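Local coordinates for protein pectate lyase/Amb allergen (Acidovorax citrulli, PDB 4HWV) that probably cleaves pectate by calcium-dependent elimination, as a secreted polysaccharide lyase of family 1 folded as a right-handed parallel beta-helix, at residues L322-H327 with G344-Y349; V196-T201 with H236-H241; T44-N49 with R82-I87. All coordinates share one frame; numbering follows the deposited sequence.

Contact 1 (L322-H327 with G344-Y349); sequences LKVTFH and GMVHLY
The carbonyl oxygen of His-347 takes the shortest polar bond of the contact, from Phe-326 N at 2.8 Å with an N-H...O angle of 169°, and Thr-325 CA-H leans on the same oxygen. This is the rung-to-rung pairing of a parallel beta-helix: 324-327 and 345-349 run in the same direction, 4.7 Å apart at their axes, one coil of the solenoid after the other. The ladder continues with His-347 N to Val-324 O and Tyr-349 N to Phe-326 O, while the bond from Val-324 N to Met-345 O is weak. Side chains stack in register on both faces. On the face of Thr-325 and His-327, the torsion of His-327 (chi1 73°) sets CG between the backbone N and the carbonyl carbon, Tyr-349 takes the same position, and the two side chains run side by side, their ring planes 15° apart in a strongly offset pair. The rings barely overlap, their centroids 4.5 Å apart; His-327 CB instead sits over the middle of the phenol as a CH-pi contact, 3.3 Å from the ring centroid, and the phenol OH lies over one face of the imidazole. His-327 NE2 bonds Thr-24 OG1, Thr-325 OG1 and His-347 ND1 each bond the hydroxyl of Tyr-460, and N- and C-terminal parts of the chain thereby cover this face; His-347 NE2 reaches Glu-380 of the adjacent strand 376-387. On the other face Val-324, Val-346, Phe-326 and Leu-348 pack inward, continued by Leu-292 and Ile-306 of other strands. Phe-326 and Leu-348 point the same way, with Leu-348 CD2 3.9 Å from Phe-326 CD1, and Val-346 CG1 comes to the edge of the phenylalanine ring, 4.2 Å from Phe-326 CD1.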
loop_
_atom_site.group_PDB
_atom_site.type_symbol
_atom_site.label_atom_id
_atom_site.label_comp_id
_atom_site.label_asym_id
_atom_site.label_seq_id
_atom_site.Cartn_x
_atom_site.Cartn_y
_atom_site.Cartn_z
ATOM N N LEU A 322 -13.309 13.247 -27.665
ATOM C CA LEU A 322 -13.405 12.102 -26.759
ATOM C C LEU A 322 -13.420 10.757 -27.493
ATOM O O LEU A 322 -14.035 9.787 -27.025
ATOM C CB LEU A 322 -14.595 12.243 -25.800
ATOM C CG LEU A 322 -14.714 13.605 -25.102
ATOM C CD1 LEU A 322 -15.971 13.621 -24.230
ATOM C CD2 LEU A 322 -13.471 13.989 -24.273
ATOM N N LYS A 323 -12.704 10.685 -28.611
ATOM C CA LYS A 323 -12.542 9.409 -29.294
ATOM C C LYS A 323 -11.430 8.625 -28.617
ATOM O O LYS A 323 -10.263 9.047 -28.631
ATOM C CB LYS A 323 -12.212 9.634 -30.768
ATOM C CG LYS A 323 -13.394 10.227 -31.542
ATOM C CD LYS A 323 -12.963 10.641 -32.950
ATOM C CE LYS A 323 -14.123 11.063 -33.866
ATOM N NZ LYS A 323 -14.846 12.227 -33.300
ATOM N N VAL A 324 -11.790 7.496 -27.998
ATOM C CA VAL A 324 -10.854 6.740 -27.170
ATOM C C VAL A 324 -10.991 5.250 -27.480
ATOM O O VAL A 324 -12.113 4.727 -27.614
ATOM C CB VAL A 324 -11.126 6.948 -25.655
ATOM C CG1 VAL A 324 -10.059 6.257 -24.820
ATOM C CG2 VAL A 324 -11.179 8.424 -25.323
ATOM N N THR A 325 -9.852 4.571 -27.621
ATOM C CA THR A 325 -9.817 3.121 -27.769
ATOM C C THR A 325 -9.114 2.501 -26.567
ATOM O O THR A 325 -8.019 2.937 -26.200
ATOM C CB THR A 325 -9.019 2.730 -29.015
ATOM O OG1 THR A 325 -9.581 3.369 -30.179
ATOM C CG2 THR A 325 -9.004 1.216 -29.183
ATOM N N PHE A 326 -9.735 1.492 -25.968
ATOM C CA PHE A 326 -9.103 0.683 -24.908
ATOM C C PHE A 326 -8.972 -0.746 -25.425
ATOM O O PHE A 326 -9.983 -1.382 -25.725
ATOM C CB PHE A 326 -9.997 0.560 -23.657
ATOM C CG PHE A 326 -10.172 1.819 -22.848
ATOM C CD1 PHE A 326 -11.146 2.762 -23.193
ATOM C CD2 PHE A 326 -9.433 2.003 -21.682
ATOM C CE1 PHE A 326 -11.370 3.887 -22.400
ATOM C CE2 PHE A 326 -9.649 3.132 -20.881
ATOM C CZ PHE A 326 -10.627 4.075 -21.244
ATOM N N HIS A 327 -7.756 -1.287 -25.476
ATOM C CA HIS A 327 -7.625 -2.695 -25.819
ATOM C C HIS A 327 -6.437 -3.358 -25.148
ATOM O O HIS A 327 -5.398 -2.728 -24.923
ATOM C CB HIS A 327 -7.618 -2.940 -27.351
ATOM C CG HIS A 327 -6.368 -2.522 -28.057
ATOM N ND1 HIS A 327 -5.270 -3.347 -28.179
ATOM C CD2 HIS A 327 -6.066 -1.389 -28.732
ATOM C CE1 HIS A 327 -4.342 -2.739 -28.904
ATOM N NE2 HIS A 327 -4.798 -1.545 -29.247
ATOM N N GLY A 344 -18.268 10.765 -26.389
ATOM C CA GLY A 344 -17.261 10.218 -27.286
ATOM C C GLY A 344 -17.627 8.903 -27.960
ATOM O O GLY A 344 -18.530 8.177 -27.519
ATOM N N MET A 345 -16.913 8.600 -29.041
ATOM C CA MET A 345 -16.971 7.297 -29.707
ATOM C C MET A 345 -15.863 6.437 -29.122
ATOM O O MET A 345 -14.686 6.638 -29.415
ATOM C CB MET A 345 -16.817 7.473 -31.217
ATOM C CG MET A 345 -17.929 8.376 -31.774
ATOM S SD MET A 345 -17.552 9.131 -33.361
ATOM C CE MET A 345 -17.722 7.672 -34.317
ATOM N N VAL A 346 -16.241 5.519 -28.243
ATOM C CA VAL A 346 -15.271 4.775 -27.439
ATOM C C VAL A 346 -15.370 3.277 -27.728
ATOM O O VAL A 346 -16.451 2.680 -27.662
ATOM C CB VAL A 346 -15.479 5.053 -25.947
ATOM C CG1 VAL A 346 -14.564 4.196 -25.077
ATOM C CG2 VAL A 346 -15.242 6.532 -25.670
ATOM N N HIS A 347 -14.229 2.695 -28.095
ATOM C CA HIS A 347 -14.126 1.296 -28.471
ATOM C C HIS A 347 -13.363 0.562 -27.377
ATOM O O HIS A 347 -12.242 0.949 -27.055
ATOM C CB HIS A 347 -13.376 1.235 -29.812
ATOM C CG HIS A 347 -13.247 -0.129 -30.416
ATOM N ND1 HIS A 347 -12.286 -0.400 -31.366
ATOM C CD2 HIS A 347 -13.963 -1.273 -30.264
ATOM C CE1 HIS A 347 -12.416 -1.643 -31.786
ATOM N NE2 HIS A 347 -13.417 -2.205 -31.124
ATOM N N LEU A 348 -13.964 -0.480 -26.807
ATOM C CA LEU A 348 -13.268 -1.308 -25.806
ATOM C C LEU A 348 -13.239 -2.719 -26.355
ATOM O O LEU A 348 -14.288 -3.332 -26.537
ATOM C CB LEU A 348 -13.996 -1.318 -24.451
ATOM C CG LEU A 348 -14.188 0.067 -23.822
ATOM C CD1 LEU A 348 -15.601 0.585 -24.079
ATOM C CD2 LEU A 348 -13.842 0.059 -22.331
ATOM N N TYR A 349 -12.050 -3.220 -26.664
ATOM C CA TYR A 349 -11.950 -4.584 -27.153
ATOM C C TYR A 349 -10.827 -5.374 -26.506
ATOM O O TYR A 349 -9.782 -4.828 -26.185
ATOM C CB TYR A 349 -11.855 -4.644 -28.691
ATOM C CG TYR A 349 -10.589 -4.139 -29.365
ATOM C CD1 TYR A 349 -10.423 -2.790 -29.683
ATOM C CD2 TYR A 349 -9.580 -5.024 -29.759
ATOM C CE1 TYR A 349 -9.289 -2.351 -30.357
ATOM C CE2 TYR A 349 -8.442 -4.580 -30.415
ATOM C CZ TYR A 349 -8.306 -3.253 -30.710
ATOM O OH TYR A 349 -7.165 -2.811 -31.367
#

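Contact 2 (V196-T201 with H236-H241)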
loop_
_atom_site.group_PDB
_atom_site.type_symbol
_atom_site.label_atom_id
_atom_site.label_comp_id
_atom_site.label_asym_id
_atom_site.label_seq_id
_atom_site.Cartn_x
_atom_site.Cartn_y
_atom_site.Cartn_z
ATOM N N VAL A 196 3.289 10.005 -26.436
ATOM C CA VAL A 196 3.394 8.567 -26.218
ATOM C C VAL A 196 3.927 8.343 -24.801
ATOM O O VAL A 196 4.904 8.985 -24.388
ATOM C CB VAL A 196 4.345 7.928 -27.247
ATOM C CG1 VAL A 196 4.693 6.480 -26.838
ATOM C CG2 VAL A 196 3.743 8.001 -28.652
ATOM N N ILE A 197 3.281 7.436 -24.059
ATOM C CA ILE A 197 3.689 7.138 -22.688
ATOM C C ILE A 197 3.738 5.621 -22.550
ATOM O O ILE A 197 2.718 4.961 -22.761
ATOM C CB ILE A 197 2.678 7.747 -21.652
ATOM C CG1 ILE A 197 2.625 9.280 -21.804
ATOM C CG2 ILE A 197 3.037 7.350 -20.234
ATOM C CD1 ILE A 197 1.533 9.949 -21.000
ATOM N N ARG A 198 4.915 5.059 -22.243
ATOM C CA ARG A 198 5.073 3.599 -22.183
ATOM C C ARG A 198 5.993 3.153 -21.057
ATOM O O ARG A 198 6.933 3.844 -20.690
ATOM C CB ARG A 198 5.678 3.036 -23.481
ATOM C CG ARG A 198 5.005 3.533 -24.740
ATOM C CD ARG A 198 5.662 2.935 -25.962
ATOM N NE ARG A 198 5.255 1.549 -26.198
ATOM C CZ ARG A 198 5.797 0.775 -27.126
ATOM N NH1 ARG A 198 6.850 1.201 -27.826
ATOM N NH2 ARG A 198 5.299 -0.433 -27.338
ATOM N N ASN A 199 5.717 1.951 -20.546
ATOM C CA ASN A 199 6.626 1.231 -19.671
ATOM C C ASN A 199 6.889 1.896 -18.327
ATOM O O ASN A 199 7.957 1.705 -17.754
ATOM C CB ASN A 199 7.952 0.919 -20.373
ATOM C CG ASN A 199 8.693 -0.224 -19.703
ATOM O OD1 ASN A 199 8.064 -1.191 -19.271
ATOM N ND2 ASN A 199 10.027 -0.129 -19.622
ATOM N N ILE A 200 5.890 2.606 -17.795
ATOM C CA ILE A 200 6.019 3.284 -16.503
ATOM C C ILE A 200 4.962 2.723 -15.560
ATOM O O ILE A 200 3.828 2.416 -15.968
ATOM C CB ILE A 200 5.822 4.809 -16.674
ATOM C CG1 ILE A 200 6.947 5.366 -17.542
ATOM C CG2 ILE A 200 5.763 5.543 -15.321
ATOM C CD1 ILE A 200 6.617 6.688 -18.201
ATOM N N THR A 201 5.341 2.561 -14.296
ATOM C CA THR A 201 4.370 2.257 -13.242
ATOM C C THR A 201 3.988 3.556 -12.535
ATOM O O THR A 201 4.836 4.198 -11.914
ATOM C CB THR A 201 4.949 1.232 -12.260
ATOM O OG1 THR A 201 5.104 0.002 -12.959
ATOM C CG2 THR A 201 4.016 0.985 -11.077
ATOM N N HIS A 236 -4.238 12.860 -30.056
ATOM C CA HIS A 236 -3.235 11.875 -30.523
ATOM C C HIS A 236 -2.282 11.460 -29.412
ATOM O O HIS A 236 -1.163 11.971 -29.280
ATOM C CB HIS A 236 -2.534 12.330 -31.805
ATOM C CG HIS A 236 -3.407 12.206 -33.001
ATOM N ND1 HIS A 236 -4.231 13.219 -33.428
ATOM C CD2 HIS A 236 -3.651 11.156 -33.814
ATOM C CE1 HIS A 236 -4.902 12.820 -34.493
ATOM N NE2 HIS A 236 -4.580 11.566 -34.740
ATOM N N VAL A 237 -2.795 10.553 -28.587
ATOM C CA VAL A 237 -2.148 10.151 -27.347
ATOM C C VAL A 237 -2.184 8.633 -27.267
ATOM O O VAL A 237 -3.258 8.038 -27.387
ATOM C CB VAL A 237 -2.879 10.752 -26.110
ATOM C CG1 VAL A 237 -2.258 10.247 -24.821
ATOM C CG2 VAL A 237 -2.858 12.288 -26.148
ATOM N N TRP A 238 -1.016 8.025 -27.068
ATOM C CA TRP A 238 -0.899 6.580 -26.989
ATOM C C TRP A 238 -0.286 6.215 -25.636
ATOM O O TRP A 238 0.870 6.574 -25.338
ATOM C CB TRP A 238 -0.026 6.054 -28.135
ATOM C CG TRP A 238 0.048 4.545 -28.197
ATOM C CD1 TRP A 238 -0.963 3.649 -27.949
ATOM C CD2 TRP A 238 1.211 3.762 -28.515
ATOM N NE1 TRP A 238 -0.504 2.365 -28.118
ATOM C CE2 TRP A 238 0.826 2.402 -28.468
ATOM C CE3 TRP A 238 2.547 4.080 -28.851
ATOM C CZ2 TRP A 238 1.731 1.358 -28.707
ATOM C CZ3 TRP A 238 3.434 3.034 -29.104
ATOM C CH2 TRP A 238 3.029 1.700 -29.011
ATOM N N ILE A 239 -1.091 5.538 -24.818
ATOM C CA ILE A 239 -0.698 5.145 -23.475
ATOM C C ILE A 239 -0.644 3.630 -23.499
ATOM O O ILE A 239 -1.682 2.959 -23.545
ATOM C CB ILE A 239 -1.738 5.659 -22.450
ATOM C CG1 ILE A 239 -1.725 7.195 -22.449
ATOM C CG2 ILE A 239 -1.494 5.059 -21.068
ATOM C CD1 ILE A 239 -2.958 7.813 -21.793
ATOM N N ASP A 240 0.578 3.098 -23.492
ATOM C CA ASP A 240 0.789 1.689 -23.797
ATOM C C ASP A 240 1.753 1.005 -22.823
ATOM O O ASP A 240 2.828 1.536 -22.520
ATOM C CB ASP A 240 1.366 1.572 -25.217
ATOM C CG ASP A 240 1.714 0.140 -25.588
ATOM O OD1 ASP A 240 0.797 -0.661 -25.890
ATOM O OD2 ASP A 240 2.927 -0.181 -25.568
ATOM N N HIS A 241 1.389 -0.187 -22.348
ATOM C CA HIS A 241 2.306 -0.979 -21.529
ATOM C C HIS A 241 2.746 -0.241 -20.267
ATOM O O HIS A 241 3.924 -0.270 -19.884
ATOM C CB HIS A 241 3.531 -1.441 -22.340
ATOM C CG HIS A 241 3.311 -2.691 -23.134
ATOM N ND1 HIS A 241 3.116 -2.679 -24.496
ATOM C CD2 HIS A 241 3.329 -3.996 -22.765
ATOM C CE1 HIS A 241 3.012 -3.926 -24.934
ATOM N NE2 HIS A 241 3.128 -4.745 -23.902
#
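Two successive coils of the parallel beta-helix meet where strand 192-198 runs alongside 237-240, and a buried salt bridge lies on the face of Val-196 and Trp-238. Asp-240 OD2 accepts three N-H groups: Arg-198 NE and Arg-198 NH2 grip it side-on, each at 3.0 Å, and His-241 ND1 adds a bond of 2.7 Å lying in the imidazole plane. NH2 and ND1 approach from opposite sides of the carboxylate plane; NE arrives on the anti side, tilted out of the plane toward the side of NH2. A bend at chi3 (77°) turns the arginine tip to its partner, and Trp-238 CH2 lies over one guanidinium face, 3.5 Å from Arg-198 CZ, with the planes 34° apart. Held by carboxylate and indole together, the guanidinium is probably fixed in rotation, its charge offset by Asp-240. Val-196 CG1 packs on Trp-238 CE3 at 3.8 Å. Beneath these groups Ile-197 N bonds Trp-238 O and Asp-240 N bonds Ile-197 O. Ser-293 OG takes up both Trp-238 NE1 and Asp-240 OD1, and Arg-198 NH1 bonds Asp-19 O. The pair lies between strand 167-171, hydrogen-bonded to 196-198, and strand 290-293, which pairs with 237-240; Ile-197 faces Leu-183 of strand 182-185.

Contact 3 (T44-N49 with R82-I87); sequences TYTVAN and RIRGTI
A chi1 of -58° turns Val-47 CG1 anti to the carbonyl carbon, leaving CG2 between the backbone N and the carbonyl carbon, and Ile-83 bends at chi2 (-59°), which carries Ile-83 CD1 to 3.7 Å from Val-47 CG2. The same valine methyl meets Ile-87 CD1 at 3.8 Å, so one branch joins two residues of the facing segment. This is parallel pairing at the N-terminal end of the beta-helix, where strand 44-47 lies beside 79-83. Three backbone bonds knit the two: Arg-82 N to Tyr-45 O at 2.8 Å and almost straight (178°), then Val-47 N to Arg-82 O, and Arg-84 N to Val-47 O. On the opposite face from Val-47, the side chain of Thr-46 lies obliquely over that of Arg-84, Thr-46 CG2 3.7 Å from Arg-84 NE, while Arg-82 runs out extended from CG to NE and its NH1 hydrogen-bonds Ile-18 O. Past Val-47 the backbone leaves the ladder and enters helix 50-57. Asn-49 is its N-cap, with OD1 accepting from Glu-52 N, and the carboxylate of Glu-52 in turn accepts from Ala-48 N. The helix packs on the face that carries Tyr-45 and Val-47, Ala-56 touching both. Thr-86 packs on Ser-360 of the second subunit. Ile-87 CG1 presses on the turn into the helix, 3.6 Å from Asn-49 N, a buried nitrogen without a polar partner in the model.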
loop_
_atom_site.group_PDB
_atom_site.type_symbol
_atom_site.label_atom_id
_atom_site.label_comp_id
_atom_site.label_asym_id
_atom_site.label_seq_id
_atom_site.Cartn_x
_atom_site.Cartn_y
_atom_site.Cartn_z
ATOM N N THR A 44 16.838 14.345 -26.098
ATOM C CA THR A 44 16.754 12.979 -25.586
ATOM C C THR A 44 17.378 12.984 -24.202
ATOM O O THR A 44 18.534 13.360 -24.023
ATOM C CB THR A 44 17.461 12.001 -26.534
ATOM O OG1 THR A 44 16.833 12.078 -27.817
ATOM C CG2 THR A 44 17.391 10.571 -26.020
ATOM N N TYR A 45 16.582 12.612 -23.205
ATOM C CA TYR A 45 16.982 12.784 -21.812
ATOM C C TYR A 45 16.712 11.532 -20.988
ATOM O O TYR A 45 15.775 10.769 -21.275
ATOM C CB TYR A 45 16.148 13.886 -21.163
ATOM C CG TYR A 45 15.999 15.195 -21.915
ATOM C CD1 TYR A 45 16.827 16.273 -21.645
ATOM C CD2 TYR A 45 14.975 15.377 -22.851
ATOM C CE1 TYR A 45 16.654 17.495 -22.292
ATOM C CE2 TYR A 45 14.783 16.590 -23.495
ATOM C CZ TYR A 45 15.633 17.637 -23.206
ATOM O OH TYR A 45 15.430 18.842 -23.818
ATOM N N THR A 46 17.511 11.332 -19.946
ATOM C CA THR A 46 17.216 10.327 -18.923
ATOM C C THR A 46 17.023 11.091 -17.613
ATOM O O THR A 46 17.902 11.851 -17.202
ATOM C CB THR A 46 18.344 9.305 -18.782
ATOM O OG1 THR A 46 18.561 8.682 -20.041
ATOM C CG2 THR A 46 17.992 8.241 -17.743
ATOM N N VAL A 47 15.858 10.910 -16.981
ATOM C CA VAL A 47 15.506 11.686 -15.797
ATOM C C VAL A 47 15.157 10.785 -14.610
ATOM O O VAL A 47 14.603 9.695 -14.777
ATOM C CB VAL A 47 14.316 12.644 -16.114
ATOM C CG1 VAL A 47 14.691 13.564 -17.276
ATOM C CG2 VAL A 47 13.039 11.893 -16.440
ATOM N N ALA A 48 15.479 11.265 -13.413
ATOM C CA ALA A 48 15.390 10.448 -12.202
ATOM C C ALA A 48 14.721 11.184 -11.035
ATOM O O ALA A 48 14.621 10.644 -9.929
ATOM C CB ALA A 48 16.784 9.942 -11.785
ATOM N N ASN A 49 14.257 12.412 -11.273
ATOM C CA ASN A 49 13.561 13.167 -10.231
ATOM C C ASN A 49 12.690 14.231 -10.869
ATOM O O ASN A 49 12.734 14.447 -12.103
ATOM C CB ASN A 49 14.560 13.766 -9.213
ATOM C CG ASN A 49 15.469 14.820 -9.831
ATOM O OD1 ASN A 49 14.989 15.811 -10.368
ATOM N ND2 ASN A 49 16.791 14.625 -9.720
ATOM N N ARG A 82 13.371 9.385 -20.948
ATOM C CA ARG A 82 13.406 8.058 -20.352
ATOM C C ARG A 82 13.423 8.184 -18.838
ATOM O O ARG A 82 14.150 9.012 -18.290
ATOM C CB ARG A 82 14.603 7.257 -20.863
ATOM C CG ARG A 82 14.540 7.059 -22.367
ATOM C CD ARG A 82 15.502 6.009 -22.894
ATOM N NE ARG A 82 15.438 5.976 -24.352
ATOM C CZ ARG A 82 14.619 5.201 -25.062
ATOM N NH1 ARG A 82 13.771 4.359 -24.473
ATOM N NH2 ARG A 82 14.649 5.289 -26.383
ATOM N N ILE A 83 12.590 7.384 -18.172
ATOM C CA ILE A 83 12.459 7.459 -16.721
ATOM C C ILE A 83 13.351 6.401 -16.071
ATOM O O ILE A 83 13.148 5.199 -16.268
ATOM C CB ILE A 83 11.000 7.205 -16.269
ATOM C CG1 ILE A 83 10.019 8.077 -17.074
ATOM C CG2 ILE A 83 10.879 7.348 -14.734
ATOM C CD1 ILE A 83 10.257 9.562 -16.959
ATOM N N ARG A 84 14.350 6.858 -15.320
ATOM C CA ARG A 84 15.245 5.973 -14.586
ATOM C C ARG A 84 14.816 5.889 -13.137
ATOM O O ARG A 84 14.952 6.853 -12.385
ATOM C CB ARG A 84 16.709 6.434 -14.665
ATOM C CG ARG A 84 17.668 5.411 -14.060
ATOM C CD ARG A 84 19.135 5.837 -13.990
ATOM N NE ARG A 84 19.760 6.128 -15.275
ATOM C CZ ARG A 84 20.128 5.204 -16.156
ATOM N NH1 ARG A 84 19.880 3.919 -15.925
ATOM N NH2 ARG A 84 20.724 5.568 -17.282
ATOM N N GLY A 85 14.309 4.730 -12.743
ATOM C CA GLY A 85 13.895 4.530 -11.364
ATOM C C GLY A 85 12.605 5.256 -11.020
ATOM O O GLY A 85 11.689 5.378 -11.855
ATOM N N THR A 86 12.525 5.722 -9.779
ATOM C CA THR A 86 11.295 6.296 -9.252
ATOM C C THR A 86 11.349 7.818 -9.170
ATOM O O THR A 86 12.279 8.380 -8.598
ATOM C CB THR A 86 11.019 5.774 -7.843
ATOM O OG1 THR A 86 10.741 4.370 -7.908
ATOM C CG2 THR A 86 9.837 6.527 -7.211
ATOM N N ILE A 87 10.331 8.475 -9.726
ATOM C CA ILE A 87 10.178 9.918 -9.619
ATOM C C ILE A 87 8.962 10.230 -8.751
ATOM O O ILE A 87 7.833 9.915 -9.116
ATOM C CB ILE A 87 10.037 10.566 -11.010
ATOM C CG1 ILE A 87 11.324 10.307 -11.801
ATOM C CG2 ILE A 87 9.722 12.066 -10.876
ATOM C CD1 ILE A 87 11.372 10.936 -13.171
#

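How the contacts relate
From the N terminus, contact 3 closes first: the chain leaves 44-49, passes through helix 50-57 and short strands, and returns at 82-87. Contact 2 then closes a loop of 34 residues between 196-201 and 236-241, and contact 1 a shorter one of 16 between 322-327 and 344-349. The three follow one another in series, with neither nesting nor crossing. All belong to parallel ladders along the beta-helix, contact 3 near its N-terminal end and contact 1 furthest along the chain. Contacts 2 and 3 touch where Ile-200 CD1 meets Ile-83 CG1 at 3.8 Å; contacts 1 and 2 have centres about 15 Å apart, with strand 290-293 bridging them.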